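Local coordinates for protein endoglucanase (Mytilus edulis, PDB 1WC2) that hydrolyses internal beta-1,4-glucosidic linkages in cellulose and related beta-glucans, as a family 45 glycoside hydrolase that also shows expansin activity, at residues S138-G142 / M143-N147; S171-G174 / Q175-C178. One frame throughout, in Å; residues are numbered along the deposited sequence.

Contact 1 of 2, residues S138-G142 / M143-N147; sequences SQVTG and MGWNN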
# COMPACT_ATOMS: atom_id res chain seq x y z
N SER A 138 14.61 -4.04 -1.68
CA SER A 138 14.33 -5.26 -0.92
C SER A 138 13.91 -4.97 0.52
O SER A 138 14.04 -5.83 1.40
CB SER A 138 15.53 -6.24 -0.99
OG SER A 138 15.80 -6.63 -2.33
N GLN A 139 13.33 -3.80 0.76
CA GLN A 139 12.86 -3.48 2.11
C GLN A 139 11.74 -4.41 2.58
O GLN A 139 11.59 -4.67 3.78
CB GLN A 139 12.45 -2.01 2.23
CG GLN A 139 11.38 -1.50 1.23
CD GLN A 139 12.01 -0.83 0.01
OE1 GLN A 139 12.74 -1.47 -0.76
NE2 GLN A 139 11.74 0.46 -0.17
N VAL A 140 10.93 -4.91 1.64
CA VAL A 140 9.84 -5.82 1.97
C VAL A 140 10.27 -7.28 1.88
O VAL A 140 10.10 -8.03 2.82
CB VAL A 140 8.56 -5.52 1.13
CG1 VAL A 140 7.42 -6.46 1.52
CG2 VAL A 140 8.13 -4.07 1.31
N THR A 141 10.87 -7.71 0.76
CA THR A 141 11.32 -9.11 0.65
C THR A 141 12.46 -9.45 1.62
O THR A 141 12.60 -10.61 1.98
CB THR A 141 11.73 -9.49 -0.77
OG1 THR A 141 12.55 -8.45 -1.33
CG2 THR A 141 10.51 -9.63 -1.69
N GLY A 142 13.22 -8.46 2.07
CA GLY A 142 14.26 -8.68 3.07
C GLY A 142 13.70 -9.19 4.39
O GLY A 142 14.42 -9.85 5.15
N MET A 143 12.42 -8.87 4.67
CA MET A 143 11.71 -9.37 5.85
C MET A 143 11.03 -10.72 5.61
O MET A 143 10.31 -11.21 6.47
CB MET A 143 10.59 -8.41 6.25
CG MET A 143 11.01 -7.01 6.52
SD MET A 143 9.67 -6.02 7.24
CE MET A 143 8.54 -5.81 5.84
N GLY A 144 11.23 -11.32 4.44
CA GLY A 144 10.54 -12.56 4.12
C GLY A 144 9.09 -12.35 3.68
O GLY A 144 8.33 -13.31 3.62
N TRP A 145 8.71 -11.11 3.39
CA TRP A 145 7.35 -10.83 2.90
C TRP A 145 7.30 -10.93 1.36
O TRP A 145 7.74 -10.02 0.64
CB TRP A 145 6.91 -9.42 3.29
CG TRP A 145 6.61 -9.11 4.74
CD1 TRP A 145 7.19 -9.66 5.86
CD2 TRP A 145 5.71 -8.10 5.20
NE1 TRP A 145 6.66 -9.06 6.99
CE2 TRP A 145 5.76 -8.10 6.61
CE3 TRP A 145 4.85 -7.19 4.56
CZ2 TRP A 145 4.98 -7.22 7.38
CZ3 TRP A 145 4.09 -6.32 5.32
CH2 TRP A 145 4.15 -6.35 6.72
N ASN A 146 6.77 -12.05 0.87
CA ASN A 146 6.52 -12.28 -0.56
C ASN A 146 5.01 -12.15 -0.80
O ASN A 146 4.27 -13.12 -0.71
CB ASN A 146 7.04 -13.68 -0.96
CG ASN A 146 6.76 -14.05 -2.43
OD1 ASN A 146 6.98 -15.21 -2.83
ND2 ASN A 146 6.32 -13.10 -3.22
N ASN A 147 4.57 -10.92 -1.07
CA ASN A 147 3.16 -10.62 -1.29
C ASN A 147 2.22 -11.22 -0.24
O ASN A 147 1.24 -11.91 -0.57
CB ASN A 147 2.75 -11.04 -2.70
CG ASN A 147 3.61 -10.41 -3.76
OD1 ASN A 147 4.36 -9.47 -3.48
ND2 ASN A 147 3.50 -10.88 -4.99

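Contact 2 of 2, residues S171-G174 / Q175-C178; sequences SMYG and QCQC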
# COMPACT_ATOMS: atom_id res chain seq x y z
N SER A 171 6.06 15.04 8.75
CA SER A 171 6.95 16.09 8.26
C SER A 171 7.47 15.79 6.85
O SER A 171 7.54 16.67 6.00
CB SER A 171 8.14 16.27 9.21
OG SER A 171 9.11 17.15 8.67
N MET A 172 7.86 14.54 6.62
CA MET A 172 8.31 14.12 5.30
C MET A 172 7.21 14.26 4.26
O MET A 172 7.45 14.77 3.15
CB MET A 172 8.86 12.70 5.34
CG MET A 172 10.19 12.64 6.09
SD MET A 172 10.67 11.04 6.70
CE MET A 172 11.03 10.39 5.37
N TYR A 173 5.99 13.85 4.59
CA TYR A 173 4.87 14.02 3.65
C TYR A 173 4.64 15.51 3.33
O TYR A 173 4.22 15.86 2.22
CB TYR A 173 3.58 13.34 4.14
CG TYR A 173 2.48 13.54 3.12
CD1 TYR A 173 2.58 12.98 1.84
CD2 TYR A 173 1.38 14.35 3.38
CE1 TYR A 173 1.60 13.22 0.88
CE2 TYR A 173 0.40 14.58 2.42
CZ TYR A 173 0.54 14.02 1.16
OH TYR A 173 -0.38 14.24 0.17
N GLY A 174 4.93 16.40 4.28
CA GLY A 174 4.83 17.83 4.06
C GLY A 174 5.67 18.38 2.92
O GLY A 174 5.40 19.47 2.42
N GLN A 175 6.71 17.65 2.53
CA GLN A 175 7.51 17.96 1.35
C GLN A 175 6.78 17.74 0.03
O GLN A 175 7.16 18.32 -1.00
CB GLN A 175 8.77 17.10 1.32
CG GLN A 175 9.69 17.30 2.52
CD GLN A 175 10.87 16.35 2.51
OE1 GLN A 175 11.24 15.83 1.46
NE2 GLN A 175 11.47 16.14 3.68
N CYS A 176 5.76 16.87 0.03
CA CYS A 176 5.06 16.47 -1.18
C CYS A 176 4.11 17.57 -1.63
O CYS A 176 3.48 18.23 -0.80
CB CYS A 176 4.28 15.18 -0.93
SG CYS A 176 5.33 13.81 -0.32
N GLN A 177 3.94 17.74 -2.94
CA GLN A 177 3.10 18.82 -3.45
C GLN A 177 1.65 18.69 -3.00
O GLN A 177 0.98 19.70 -2.77
CB GLN A 177 3.18 18.89 -4.98
CG GLN A 177 2.52 20.12 -5.57
CD GLN A 177 2.72 20.21 -7.07
OE1 GLN A 177 3.56 19.51 -7.64
NE2 GLN A 177 1.94 21.07 -7.73
N CYS A 178 1.17 17.46 -2.84
CA CYS A 178 -0.23 17.25 -2.46
C CYS A 178 -0.54 17.57 -1.00
O CYS A 178 -1.71 17.66 -0.62
CB CYS A 178 -0.67 15.84 -2.83
SG CYS A 178 -0.66 15.54 -4.62
O HOH W 1 10.48 17.53 5.94

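Contact 1 of 2, residues S138-G142 / M143-N147
The carbonyl oxygen Val140 O is gripped by two backbone amides, because the chain coils round it in a tight 3-10 turn. Met143 N donates to Val140 O at 3.1 Å, with an N-H...O angle of 144° and the donor well above the carbonyl plane; Trp145 N adds a weak bond to Val140 O at 3.4 Å. Gly144 N reaches Thr141 O at 2.9 Å. The nested bonds Trp145 to Val140 and Gly144 to Thr141, with a positive phi at Gly144, have the pattern of a Schellman motif, and glycine accepts that backbone where a CB would jam against the preceding carbonyl. Gly142 likewise lacks the CB that would collide with Ser138 O.

The apolar part of the motif joins Val140 to Trp145. Val140 holds CG1 anti to its own N (chi1 -179°), beside the carbonyl carbon, and this methyl meets Trp145 CB at 3.5 Å. Met143 lays its CG against Gln139 O at 3.6 Å, then bends at chi3 (-71°) and sets CE 3.6 Å above the plane of the Trp145 ring, over its centre, as a CH-pi contact. With Met143 cut back to an alanine, the methyl over this indole face is gone, and the ring would probably be freer to shift.

Asn21 ND2 binds Trp145 O, while Asn135 ND2 holds Thr141 OG1 and Ala45 O receives Gln139 NE2. The Val140 side chain lies about 10 Å from that of Asp132, the proton donor inferred from relatives. Backbone amides thus pair with Val140 O and Thr141 O within the turn, so that the aliphatic side of Val140 and the indole can pack against Phe97 of strand 94-100, while the flexible methionine covers one face of the ring.

Contact 2 of 2, residues S171-G174 / Q175-C178
Tyr173 and Cys176 meet across a type I turn that runs from one to the other, the sulfur approaching the phenol ring obliquely in a Cys sulfur-aromatic contact. Cys176 SG lies 4.5 Å from the centroid of the Tyr173 ring, 53° off its normal, and its nearest ring atom is Tyr173 CD1, 3.6 Å away. The ring extends along the following chain because Tyr173 CG is anti to its backbone N (chi1 -179°), which brings Tyr173 OH to 3.4 Å from Cys178 CB. One long aromatic side chain thereby touches both cysteines.

On the backbone, Cys176 N donates to Tyr173 O at 2.9 Å and Gln175 N to Met172 O at 3.0 Å, in short turns that follow on from helix 170-173. Gly174 suits the bend, since a CB would be crowded by Ser171 O. Gln175 runs back alongside Met172 O, its aliphatic part against that oxygen. At its amide, NE2 gives a hydrogen bond to a water, 2.8 Å away, which in turn donates to Ser171 O; OE1 is held by Trp43 NE1. Both ends of the amide are therefore engaged, while the Cys176-Cys32 disulfide ties the end of the turn and Cys178-Cys65 the chain just after it.

Contact 1 precedes contact 2 along the chain, and they do not touch: their centres are 26 Å apart and their nearest atoms about 11 Å. Contact 1 makes up most of the connection between strands 129-134 and 148-155, neighbours of strand 14-22 in the curled mixed sheet of the double-psi barrel. Contact 2 comes after that sheet and helix 157-163, where helix 170-173 gives way to the C-terminal loop. The two regions are secured differently. Residues 138-147 are packed onto barrel strands near the probable catalytic residues, whereas residues 171-178, away from those sites, are tied by disulfides to loops at Cys32 and Cys65, anchoring the C-terminal segment to the body of the enzyme.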